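PDB 3RZA: tripeptidase from Staphylococcus aureus subsp. aureus, which probably hydrolyses peptide bonds of tripeptides as a metal-dependent peptidase of the M20/M25/M40 family that binds zinc and calcium ions. Local coordinates for residues M20-L26 and E139-V143; D37-E43 and D100-I106; D190-T194 and G331-N335; S326-L330 and S382-I387. All coordinates share one frame; numbering follows the deposited sequence. Where two conformers were deposited one is given.

Contact 1: M20-L26 and E139-V143; sequences MINEQRL and EVLQV
Arg-25 grips the buried carboxylate of Glu-139 side-on, one nitrogen to each oxygen. Its NE reaches Glu-139 OE1 at 2.9 Å in an almost straight bond (178°), and Arg-25 NH2 closes the salt bridge on Glu-139 OE2, also at 2.9 Å. Both oxygens lie close to the guanidinium plane, at its edge, and the two planes are inclined by 26°. OE2 has a second donor: the backbone N of Asn-22 comes to Glu-139 OE2 at 2.8 Å from above the carboxylate plane, on the face opposite to that of NH2. Three N-H groups thus satisfy the two oxygens and fix the rotation of the carboxylate. The bend of Glu-139 at chi2 (60°) turns its end toward the start of the facing helix.

Asn-22 is the N-cap of that helix, its OD1 accepting from Arg-25 N at 3.1 Å. Its CB packs toward the rim of one guanidinium face, while Gln-142 CG lies 3.7 Å from Arg-25 CZ over the other, with the glutamine amide stacked on the guanidinium. Arg-25 NH1 finds a further salt bridge in Glu-146. Beside these polar groups, CG of Met-20, a selenomethionine, meets Val-143 CG1 at 3.8 Å.

The contact joins the first turn of helix 23-34 to helix 128-147, and helix 374-393 packs against both, touching Ile-21, Leu-26 and Val-140.

Contact 2: D37-E43 and D100-I106; sequences DSETGNE and DTVVPAI
The carboxylate of Glu-39 is sandwiched between two aliphatic side chains: Ile-106 CG1 lies over one face, 3.7 Å from Glu-39 CD, and Val-103 CG2 over the opposite face, 3.8 Å from the same CD. At the edge, Glu-39 OE2 uses its anti lone pair to accept from Ala-105 N at 2.9 Å in a nearly straight bond (175°). The chain of Glu-39, extended beyond CG, carries the group past Thr-101 into the bend around the cis peptide before Pro-104. A second carboxylate, that of Asp-100, lies alongside Thr-40: Thr-40 OG1, also hydrogen-bonded to Ser-164 OG, donates to Asp-100 OD2 at 2.7 Å, on the anti side and 22° out of the plane. The Glu-43 carboxylate runs beside Asp-100 with the planes 51° apart. Gly-161 N donates to Glu-43 OE2 and Glu-163 N to Asp-100 OD2.

Between these groups the backbones join in a single beta bridge of Glu-39 with Thr-101, in which Thr-101 N donates to Ser-38 O and Thr-40 N to Thr-101 O, each at 2.8 Å. The bridge ties the loop after helix 23-34 to the one leaving strand 93-98. His-98, a zinc ligand, and Asp-100 form a His-X-Asp motif, as in other M20 peptidases; the side chain of Asp-100 lies about 7 Å from the zinc ion, and Glu-163, whose N donates to it, is a calcium ligand.

Glu-39 also begins a type II turn ending at Asn-42, and Gly-41 N within it donates to Glu-43 OE2. A water accepts from Ser-38 N and donates to Thr-101 OG1 and Ala-105 O. Asp-37 OD1 turns to the N-H of Asn-107.

Contact 3: D190-T194 and G331-N335; sequences DVGTT and GLSAN
Gly-192, at the third position of a type II turn from Asp-190 to Thr-193, turns its bare CA to Leu-332, 3.8 Å from Leu-332 CD1. Its backbone angles (phi 95°) suit glycine in any case, and the facing leucine occupies the side on which a side chain would stand. Leu-332 CD1 rests 3.5 Å from Val-191 O and meets Val-191 CG1 at 3.9 Å, the two side chains slanting past each other. With CG anti to the carbonyl carbon (chi1 -50°), the leucine sends that methyl over the turn's middle peptide.

Further along, one direct backbone bond joins the segments: Thr-194 N donates to Asn-335 O at 3.0 Å. Waters carry much of the remaining polar contact. One lies between Val-191 O, Thr-193 OG1 and Ser-333 OG, 2.7 Å from the last. Another donates both to Gly-192 O and to Asn-335 O while accepting from Thr-194 OG1, so it bridges the backbones beside the direct bond. A third, between Thr-193 OG1 and Asn-335 ND2, is a doubtful link, since the asparagine has two conformers and it rests on one of them.

The turn leads into strand 194-209, whose start pairs in parallel with strand 336-338; Gly-331, in a Schellman motif, ends helix 318-329. Helix 374-393 packs against Val-191 and Leu-332 through Leu-379, while Ala-334 and Thr-194 lean on helix 318-329.

Contact 4: S326-L330 and S382-I387; sequences SARNL and SQVLEI
Two hydrogen bonds between side chains span the helices, one on Ser-326 itself, the other on Asn-329 toward the helix end. Gln-383 NE2 donates to Ser-326 OG at 3.1 Å, the hydroxyl lying a little out of the amide plane. The glutamine chain is extended, with CG anti to the backbone N (chi1 -162°), which carries its amide across to the serine. The same hydroxyl is hydrogen-bonded to Ala-323 O one turn back, so OG is tied both within its own helix and across to the other. On the more exposed flank Asn-329 ND2 donates to Glu-386 OE2 at 2.9 Å. The oxygen lies close to the asparagine amide plane, but the amide and carboxylate planes stand 79° apart, and the donor comes to the anti side of OE2, 33° out of its plane.

These bonds join the C-terminal turn of helix 318-329 to the middle of helix 374-393, the long helix that closes the chain; Ser-326 and Glu-386 mark the closest approach of the backbones, 5.5 Å between their CA atoms.

Van der Waals packing accompanies these bonds. Ser-326 CB is pressed against Ile-387 CG1 at 3.5 Å, tighter than usual for two carbons, and Glu-386 CG lies 3.9 Å from Ser-326 CA. Leu-330, the first residue to leave helical geometry, lays its CD1 methyl on the backbone of the second helix, 3.4 Å from Gln-383 N, with Ser-382 CB close to both of its methyls. On the far side of helix 374-393, Val-384 and Leu-385 pack on helix 128-147, and Val-384 also reaches Leu-95 of strand 93-98.

In the fold
Contacts 1, 3 and 4 form one connected region around helix 374-393: contact 1 touches contact 4 through Ile-21 on Ser-382 and Val-140 on Val-384, and contact 4 passes into contact 3 where Leu-332 N probably bonds to Ala-327 O. Contact 2 stands apart, its centre 26 to 30 Å from the others and nearer the chain's centre, by the metal ions. None is wholly buried. The chemistry follows the place: charge pairing at a helix start in contact 1, backbone bridging and carboxylates met by N-H groups between the loops of contact 2, waters in contact 3, and uncharged donors with close packing between the helices of contact 4.

Contact 1: M20-L26 and E139-V143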
loop_
_atom_site.group_PDB
_atom_site.type_symbol
_atom_site.label_atom_id
_atom_site.label_comp_id
_atom_site.label_asym_id
_atom_site.label_seq_id
_atom_site.Cartn_x
_atom_site.Cartn_y
_atom_site.Cartn_z
HETATM N N MSE A 20 6.623 17.597 51.988
HETATM C CA MSE A 20 7.122 18.854 51.337
HETATM C C MSE A 20 6.405 19.226 49.991
HETATM O O MSE A 20 5.875 20.337 49.895
HETATM C CB MSE A 20 8.648 18.785 51.143
HETATM C CG MSE A 20 9.288 20.098 50.704
HETATM SE SE MSE A 20 10.737 20.776 51.850
HETATM C CE MSE A 20 9.868 20.711 53.625
ATOM N N ILE A 21 6.413 18.347 48.967
ATOM C CA ILE A 21 5.473 18.529 47.817
ATOM C C ILE A 21 4.024 18.258 48.269
ATOM O O ILE A 21 3.767 17.405 49.113
ATOM C CB ILE A 21 5.829 17.707 46.487
ATOM C CG1 ILE A 21 5.647 16.202 46.674
ATOM C CG2 ILE A 21 7.233 18.066 45.964
ATOM C CD1 ILE A 21 4.355 15.672 46.093
ATOM N N ASN A 22 3.103 19.032 47.730
ATOM C CA ASN A 22 1.696 18.939 48.059
ATOM C C ASN A 22 1.104 17.984 47.029
ATOM O O ASN A 22 0.931 18.344 45.851
ATOM C CB ASN A 22 1.065 20.353 47.997
ATOM C CG ASN A 22 -0.354 20.403 48.527
ATOM O OD1 ASN A 22 -1.173 19.556 48.228
ATOM N ND2 ASN A 22 -0.661 21.456 49.288
ATOM N N GLU A 23 0.827 16.764 47.468
ATOM C CA GLU A 23 0.478 15.644 46.570
ATOM C C GLU A 23 -0.865 15.826 45.875
ATOM O O GLU A 23 -1.016 15.470 44.703
ATOM C CB GLU A 23 0.428 14.318 47.360
ATOM C CG GLU A 23 1.763 13.908 48.004
ATOM C CD GLU A 23 1.683 12.584 48.754
ATOM O OE1 GLU A 23 0.580 11.986 48.858
ATOM O OE2 GLU A 23 2.740 12.148 49.250
ATOM N N GLN A 24 -1.851 16.309 46.623
ATOM C CA GLN A 24 -3.153 16.625 46.057
ATOM C C GLN A 24 -3.052 17.769 45.061
ATOM O O GLN A 24 -3.678 17.718 44.011
ATOM C CB GLN A 24 -4.161 16.976 47.162
ATOM C CG GLN A 24 -5.619 17.211 46.693
ATOM C CD GLN A 24 -6.240 15.961 46.070
ATOM O OE1 GLN A 24 -6.412 15.870 44.845
ATOM N NE2 GLN A 24 -6.527 14.974 46.906
ATOM N N ARG A 25 -2.313 18.819 45.412
ATOM C CA ARG A 25 -2.142 19.948 44.488
ATOM C C ARG A 25 -1.461 19.510 43.181
ATOM O O ARG A 25 -1.882 19.939 42.100
ATOM C CB ARG A 25 -1.360 21.085 45.133
ATOM C CG ARG A 25 -1.271 22.366 44.258
ATOM C CD ARG A 25 -0.675 23.503 45.032
ATOM N NE ARG A 25 0.691 23.193 45.451
ATOM C CZ ARG A 25 1.338 23.742 46.494
ATOM N NH1 ARG A 25 0.786 24.713 47.234
ATOM N NH2 ARG A 25 2.585 23.337 46.776
ATOM N N LEU A 26 -0.426 18.668 43.296
ATOM C CA LEU A 26 0.278 18.083 42.133
ATOM C C LEU A 26 -0.686 17.321 41.237
ATOM O O LEU A 26 -0.664 17.496 40.016
ATOM C CB LEU A 26 1.399 17.126 42.604
ATOM C CG LEU A 26 2.211 16.324 41.565
ATOM C CD1 LEU A 26 2.776 17.230 40.496
ATOM C CD2 LEU A 26 3.335 15.534 42.258
ATOM N N GLU A 139 4.459 22.262 40.360
ATOM C CA GLU A 139 4.408 21.965 41.783
ATOM C C GLU A 139 5.716 22.319 42.488
ATOM O O GLU A 139 5.688 22.948 43.535
ATOM C CB GLU A 139 4.081 20.470 42.010
ATOM C CG GLU A 139 4.133 19.990 43.480
ATOM C CD GLU A 139 3.155 20.729 44.391
ATOM O OE1 GLU A 139 2.087 21.187 43.906
ATOM O OE2 GLU A 139 3.443 20.841 45.597
ATOM N N VAL A 140 6.844 21.894 41.932
ATOM C CA VAL A 140 8.163 22.215 42.519
ATOM C C VAL A 140 8.374 23.731 42.663
ATOM O O VAL A 140 8.815 24.198 43.725
ATOM C CB VAL A 140 9.348 21.553 41.718
ATOM C CG1 VAL A 140 10.708 22.177 42.093
ATOM C CG2 VAL A 140 9.375 20.076 41.967
ATOM N N LEU A 141 8.006 24.491 41.624
ATOM C CA LEU A 141 8.106 25.962 41.674
ATOM C C LEU A 141 7.255 26.529 42.791
ATOM O O LEU A 141 7.723 27.395 43.533
ATOM C CB LEU A 141 7.721 26.617 40.328
ATOM C CG LEU A 141 8.804 26.589 39.256
ATOM C CD1 LEU A 141 8.227 26.944 37.903
ATOM C CD2 LEU A 141 9.996 27.539 39.622
ATOM N N GLN A 142 6.038 25.992 42.935
ATOM C CA GLN A 142 5.124 26.436 43.991
ATOM C C GLN A 142 5.642 26.098 45.399
ATOM O O GLN A 142 5.475 26.885 46.296
ATOM C CB GLN A 142 3.707 25.877 43.778
ATOM C CG GLN A 142 2.639 26.624 44.572
ATOM C CD GLN A 142 1.259 26.608 43.898
ATOM O OE1 GLN A 142 1.107 26.162 42.760
ATOM N NE2 GLN A 142 0.253 27.089 44.615
ATOM N N VAL A 143 6.288 24.930 45.575
ATOM C CA VAL A 143 6.944 24.569 46.865
ATOM C C VAL A 143 8.144 25.481 47.175
ATOM O O VAL A 143 8.337 25.893 48.312
ATOM C CB VAL A 143 7.415 23.073 46.885
ATOM C CG1 VAL A 143 8.279 22.765 48.128
ATOM C CG2 VAL A 143 6.227 22.133 46.837
#

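Contact 2: D37-E43 and D100-I106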
loop_
_atom_site.group_PDB
_atom_site.type_symbol
_atom_site.label_atom_id
_atom_site.label_comp_id
_atom_site.label_asym_id
_atom_site.label_seq_id
_atom_site.Cartn_x
_atom_site.Cartn_y
_atom_site.Cartn_z
ATOM N N ASP A 37 -6.527 20.335 25.449
ATOM C CA ASP A 37 -6.089 19.680 24.220
ATOM C C ASP A 37 -4.796 20.355 23.748
ATOM O O ASP A 37 -4.742 21.585 23.683
ATOM C CB ASP A 37 -7.129 19.831 23.089
ATOM C CG ASP A 37 -8.463 19.165 23.391
ATOM O OD1 ASP A 37 -8.601 18.471 24.406
ATOM O OD2 ASP A 37 -9.406 19.364 22.603
ATOM N N SER A 38 -3.756 19.558 23.509
ATOM C CA SER A 38 -2.511 20.038 22.895
ATOM C C SER A 38 -1.914 18.971 21.963
ATOM O O SER A 38 -0.730 18.615 22.075
ATOM C CB SER A 38 -1.505 20.445 23.977
ATOM O OG SER A 38 -1.181 19.344 24.803
ATOM N N GLU A 39 -2.720 18.493 21.011
ATOM C CA GLU A 39 -2.214 17.549 19.998
ATOM C C GLU A 39 -1.120 18.247 19.239
ATOM O O GLU A 39 -1.211 19.457 19.016
ATOM C CB GLU A 39 -3.320 17.113 19.031
ATOM C CG GLU A 39 -4.380 16.185 19.647
ATOM C CD GLU A 39 -5.385 15.640 18.616
ATOM O OE1 GLU A 39 -5.705 16.356 17.646
ATOM O OE2 GLU A 39 -5.880 14.506 18.806
ATOM N N THR A 40 -0.068 17.510 18.879
ATOM C CA THR A 40 1.146 18.106 18.279
ATOM C C THR A 40 0.796 18.920 17.037
ATOM O O THR A 40 -0.076 18.531 16.251
ATOM C CB THR A 40 2.234 17.007 17.987
ATOM O OG1 THR A 40 3.521 17.609 17.760
ATOM C CG2 THR A 40 1.854 16.109 16.811
ATOM N N GLY A 41 1.398 20.098 16.934
ATOM C CA GLY A 41 1.014 21.098 15.951
ATOM C C GLY A 41 -0.112 22.058 16.311
ATOM O O GLY A 41 -0.241 23.091 15.654
ATOM N N ASN A 42 -0.907 21.742 17.345
ATOM C CA ASN A 42 -2.027 22.581 17.798
ATOM C C ASN A 42 -1.852 22.987 19.255
ATOM O O ASN A 42 -2.771 22.847 20.077
ATOM C CB ASN A 42 -3.361 21.853 17.592
ATOM C CG ASN A 42 -3.691 21.628 16.121
ATOM O OD1 ASN A 42 -3.204 22.337 15.240
ATOM N ND2 ASN A 42 -4.541 20.643 15.855
ATOM N N GLU A 43 -0.675 23.543 19.545
ATOM C CA GLU A 43 -0.271 23.942 20.897
ATOM C C GLU A 43 -0.786 25.347 21.282
ATOM O O GLU A 43 -0.569 25.765 22.406
ATOM C CB GLU A 43 1.272 23.948 21.044
ATOM C CG GLU A 43 1.971 22.607 20.821
ATOM C CD GLU A 43 2.366 22.321 19.375
ATOM O OE1 GLU A 43 1.957 23.060 18.475
ATOM O OE2 GLU A 43 3.067 21.312 19.136
ATOM N N ASP A 100 3.121 19.461 23.960
ATOM C CA ASP A 100 2.299 18.704 23.003
ATOM C C ASP A 100 2.174 17.204 23.358
ATOM O O ASP A 100 3.014 16.644 24.053
ATOM C CB ASP A 100 2.792 18.858 21.552
ATOM C CG ASP A 100 4.203 18.270 21.316
ATOM O OD1 ASP A 100 5.093 18.500 22.158
ATOM O OD2 ASP A 100 4.423 17.608 20.281
ATOM N N THR A 101 1.096 16.589 22.864
ATOM C CA THR A 101 0.862 15.151 22.967
ATOM C C THR A 101 0.662 14.568 21.565
ATOM O O THR A 101 0.400 15.301 20.610
ATOM C CB THR A 101 -0.401 14.874 23.764
ATOM O OG1 THR A 101 -1.535 15.221 22.962
ATOM C CG2 THR A 101 -0.424 15.675 25.023
ATOM N N VAL A 102 0.727 13.236 21.457
ATOM C CA VAL A 102 0.321 12.552 20.207
ATOM C C VAL A 102 -1.203 12.601 20.047
ATOM O O VAL A 102 -1.926 13.107 20.934
ATOM C CB VAL A 102 0.801 11.079 20.130
ATOM C CG1 VAL A 102 2.334 10.991 20.317
ATOM C CG2 VAL A 102 0.045 10.200 21.128
ATOM N N VAL A 103 -1.662 12.151 18.875
ATOM C CA VAL A 103 -3.079 11.913 18.569
ATOM C C VAL A 103 -3.443 10.477 19.038
ATOM O O VAL A 103 -2.582 9.615 19.031
ATOM C CB VAL A 103 -3.306 12.076 17.013
ATOM C CG1 VAL A 103 -4.705 11.676 16.584
ATOM C CG2 VAL A 103 -3.014 13.531 16.581
ATOM N N PRO A 104 -4.722 10.211 19.459
ATOM C CA PRO A 104 -5.864 11.105 19.690
ATOM C C PRO A 104 -5.858 11.630 21.100
ATOM O O PRO A 104 -5.809 10.836 22.033
ATOM C CB PRO A 104 -7.078 10.195 19.463
ATOM C CG PRO A 104 -6.602 8.823 19.814
ATOM C CD PRO A 104 -5.114 8.789 19.613
ATOM N N ALA A 105 -5.907 12.956 21.247
ATOM C CA ALA A 105 -5.933 13.608 22.567
ATOM C C ALA A 105 -6.786 14.880 22.553
ATOM O O ALA A 105 -6.367 15.934 23.076
ATOM C CB ALA A 105 -4.529 13.908 23.009
ATOM N N ILE A 106 -7.973 14.768 21.940
ATOM C CA ILE A 106 -9.008 15.776 22.014
ATOM C C ILE A 106 -10.020 15.282 23.033
ATOM O O ILE A 106 -10.473 14.124 22.952
ATOM C CB ILE A 106 -9.680 16.045 20.635
ATOM C CG1 ILE A 106 -8.696 16.792 19.700
ATOM C CG2 ILE A 106 -11.009 16.877 20.812
ATOM C CD1 ILE A 106 -8.898 16.515 18.169
HETATM O O HOH W 1 -3.767 16.641 24.235
#

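Contact 3: D190-T194 and G331-N335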
loop_
_atom_site.group_PDB
_atom_site.type_symbol
_atom_site.label_atom_id
_atom_site.label_comp_id
_atom_site.label_asym_id
_atom_site.label_seq_id
_atom_site.Cartn_x
_atom_site.Cartn_y
_atom_site.Cartn_z
ATOM N N ASP A 190 11.487 4.028 34.843
ATOM C CA ASP A 190 11.042 4.227 36.216
ATOM C C ASP A 190 11.605 5.557 36.763
ATOM O O ASP A 190 12.733 5.972 36.396
ATOM C CB ASP A 190 11.524 3.076 37.116
ATOM C CG ASP A 190 10.966 1.689 36.710
ATOM O OD1 ASP A 190 9.997 1.583 35.911
ATOM O OD2 ASP A 190 11.533 0.695 37.202
ATOM N N VAL A 191 10.849 6.211 37.642
ATOM C CA VAL A 191 11.374 7.395 38.342
ATOM C C VAL A 191 12.621 6.999 39.185
ATOM O O VAL A 191 12.614 5.971 39.880
ATOM C CB VAL A 191 10.313 8.096 39.207
ATOM C CG1 VAL A 191 10.883 9.372 39.856
ATOM C CG2 VAL A 191 9.065 8.449 38.356
ATOM N N GLY A 192 13.707 7.773 39.027
ATOM C CA GLY A 192 15.004 7.484 39.647
ATOM C C GLY A 192 15.953 6.718 38.726
ATOM O O GLY A 192 17.081 6.416 39.116
ATOM N N THR A 193 15.491 6.385 37.513
ATOM C CA THR A 193 16.359 5.936 36.417
ATOM C C THR A 193 16.640 7.107 35.486
ATOM O O THR A 193 15.738 7.895 35.196
ATOM C CB THR A 193 15.699 4.778 35.654
ATOM O OG1 THR A 193 15.530 3.689 36.574
ATOM C CG2 THR A 193 16.555 4.329 34.459
ATOM N N THR A 194 17.906 7.233 35.050
ATOM C CA THR A 194 18.374 8.358 34.213
ATOM C C THR A 194 18.899 7.795 32.902
ATOM O O THR A 194 19.742 6.913 32.910
ATOM C CB THR A 194 19.530 9.138 34.921
ATOM O OG1 THR A 194 19.104 9.517 36.222
ATOM C CG2 THR A 194 19.929 10.384 34.145
ATOM N N GLY A 331 15.325 7.015 47.825
ATOM C CA GLY A 331 15.201 5.565 47.945
ATOM C C GLY A 331 14.878 4.818 46.658
ATOM O O GLY A 331 14.253 3.756 46.693
ATOM N N LEU A 332 15.336 5.358 45.540
ATOM C CA LEU A 332 15.030 4.834 44.195
ATOM C C LEU A 332 16.310 4.212 43.638
ATOM O O LEU A 332 17.386 4.387 44.213
ATOM C CB LEU A 332 14.509 5.963 43.298
ATOM C CG LEU A 332 13.357 6.832 43.874
ATOM C CD1 LEU A 332 12.916 7.842 42.844
ATOM C CD2 LEU A 332 12.170 5.994 44.316
ATOM N N SER A 333 16.182 3.460 42.556
ATOM C CA SER A 333 17.288 2.623 42.033
ATOM C C SER A 333 18.600 3.375 41.709
ATOM O O SER A 333 19.670 2.816 41.863
ATOM C CB SER A 333 16.841 1.884 40.770
ATOM O OG SER A 333 16.774 2.795 39.667
ATOM N N ALA A 334 18.505 4.613 41.245
ATOM C CA ALA A 334 19.697 5.402 40.808
ATOM C C ALA A 334 20.480 4.782 39.644
ATOM O O ALA A 334 21.679 5.041 39.501
ATOM C CB ALA A 334 20.654 5.713 42.002
ATOM N N ASN A 335 19.787 4.021 38.792
ATOM C CA ASN A 335 20.353 3.388 37.596
ATOM C C ASN A 335 20.563 4.418 36.479
ATOM O O ASN A 335 19.878 5.445 36.444
ATOM C CB ASN A 335 19.415 2.286 37.074
ATOM C CG ASN A 335 19.280 1.119 38.040
ATOM O OD1 ASN A 335 20.208 0.800 38.776
ATOM N ND2 ASN A 335 18.128 0.468 38.023
HETATM O O HOH W 2 14.268 3.715 39.040
HETATM O O HOH W 3 19.445 7.536 38.104
HETATM O O HOH W 4 15.609 0.961 36.305
#

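Contact 4: S326-L330 and S382-I387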
loop_
_atom_site.group_PDB
_atom_site.type_symbol
_atom_site.label_atom_id
_atom_site.label_comp_id
_atom_site.label_asym_id
_atom_site.label_seq_id
_atom_site.Cartn_x
_atom_site.Cartn_y
_atom_site.Cartn_z
ATOM N N SER A 326 20.036 12.378 43.741
ATOM C CA SER A 326 18.597 12.704 43.980
ATOM C C SER A 326 17.730 11.430 44.057
ATOM O O SER A 326 16.888 11.296 44.948
ATOM C CB SER A 326 18.060 13.672 42.923
ATOM O OG SER A 326 17.861 13.068 41.624
ATOM N N ALA A 327 18.012 10.479 43.176
ATOM C CA ALA A 327 17.346 9.188 43.176
ATOM C C ALA A 327 17.649 8.366 44.462
ATOM O O ALA A 327 16.721 7.870 45.108
ATOM C CB ALA A 327 17.701 8.371 41.853
ATOM N N ARG A 328 18.921 8.267 44.843
ATOM C CA ARG A 328 19.308 7.582 46.099
ATOM C C ARG A 328 18.728 8.222 47.351
ATOM O O ARG A 328 18.235 7.505 48.248
ATOM C CB ARG A 328 20.822 7.494 46.256
ATOM C CG ARG A 328 21.482 6.469 45.359
ATOM C CD ARG A 328 22.903 6.193 45.797
ATOM N NE ARG A 328 23.726 7.399 45.667
ATOM C CZ ARG A 328 24.393 7.800 44.566
ATOM N NH1 ARG A 328 24.413 7.080 43.414
ATOM N NH2 ARG A 328 25.069 8.947 44.623
ATOM N N ASN A 329 18.741 9.552 47.404
ATOM C CA ASN A 329 18.102 10.287 48.522
ATOM C C ASN A 329 16.600 9.977 48.707
ATOM O O ASN A 329 16.131 9.904 49.830
ATOM C CB ASN A 329 18.279 11.799 48.380
ATOM C CG ASN A 329 19.717 12.261 48.579
ATOM O OD1 ASN A 329 20.610 11.473 48.859
ATOM N ND2 ASN A 329 19.939 13.557 48.403
ATOM N N LEU A 330 15.892 9.748 47.605
ATOM C CA LEU A 330 14.487 9.319 47.632
ATOM C C LEU A 330 14.266 7.795 47.633
ATOM O O LEU A 330 13.137 7.339 47.459
ATOM C CB LEU A 330 13.757 9.941 46.434
ATOM C CG LEU A 330 13.638 11.460 46.472
ATOM C CD1 LEU A 330 13.057 11.882 45.155
ATOM C CD2 LEU A 330 12.744 11.915 47.624
ATOM N N SER A 382 9.118 15.195 43.785
ATOM C CA SER A 382 10.114 15.159 44.882
ATOM C C SER A 382 11.555 15.087 44.352
ATOM O O SER A 382 12.437 15.739 44.912
ATOM C CB SER A 382 9.833 13.995 45.818
ATOM O OG SER A 382 8.543 14.147 46.370
ATOM N N GLN A 383 11.768 14.339 43.247
ATOM C CA GLN A 383 13.101 14.221 42.640
ATOM C C GLN A 383 13.570 15.524 42.001
ATOM O O GLN A 383 14.686 15.926 42.222
ATOM C CB GLN A 383 13.164 13.118 41.593
ATOM C CG GLN A 383 14.615 12.691 41.269
ATOM C CD GLN A 383 14.752 11.862 40.035
ATOM O OE1 GLN A 383 13.784 11.648 39.278
ATOM N NE2 GLN A 383 15.978 11.380 39.801
ATOM N N VAL A 384 12.723 16.161 41.203
ATOM C CA VAL A 384 13.062 17.470 40.620
ATOM C C VAL A 384 13.412 18.496 41.732
ATOM O O VAL A 384 14.397 19.248 41.591
ATOM C CB VAL A 384 11.937 18.038 39.739
ATOM C CG1 VAL A 384 12.323 19.415 39.203
ATOM C CG2 VAL A 384 11.587 17.075 38.569
ATOM N N LEU A 385 12.635 18.500 42.832
ATOM C CA LEU A 385 12.938 19.359 43.978
ATOM C C LEU A 385 14.322 19.027 44.599
ATOM O O LEU A 385 15.073 19.930 44.955
ATOM C CB LEU A 385 11.838 19.267 45.054
ATOM C CG LEU A 385 12.096 20.076 46.343
ATOM C CD1 LEU A 385 12.320 21.567 45.999
ATOM C CD2 LEU A 385 10.967 19.893 47.311
ATOM N N GLU A 386 14.617 17.733 44.740
ATOM C CA GLU A 386 15.866 17.285 45.332
ATOM C C GLU A 386 17.064 17.673 44.466
ATOM O O GLU A 386 18.083 18.114 44.996
ATOM C CB GLU A 386 15.821 15.778 45.547
ATOM C CG GLU A 386 16.924 15.215 46.394
ATOM C CD GLU A 386 16.915 15.698 47.837
ATOM O OE1 GLU A 386 15.850 16.094 48.361
ATOM O OE2 GLU A 386 17.990 15.671 48.447
ATOM N N ILE A 387 16.917 17.547 43.145
ATOM C CA ILE A 387 17.962 17.963 42.174
ATOM C C ILE A 387 18.291 19.454 42.281
ATOM O O ILE A 387 19.459 19.825 42.276
ATOM C CB ILE A 387 17.546 17.618 40.696
ATOM C CG1 ILE A 387 17.617 16.110 40.468
ATOM C CG2 ILE A 387 18.422 18.384 39.674
ATOM C CD1 ILE A 387 17.020 15.636 39.159
#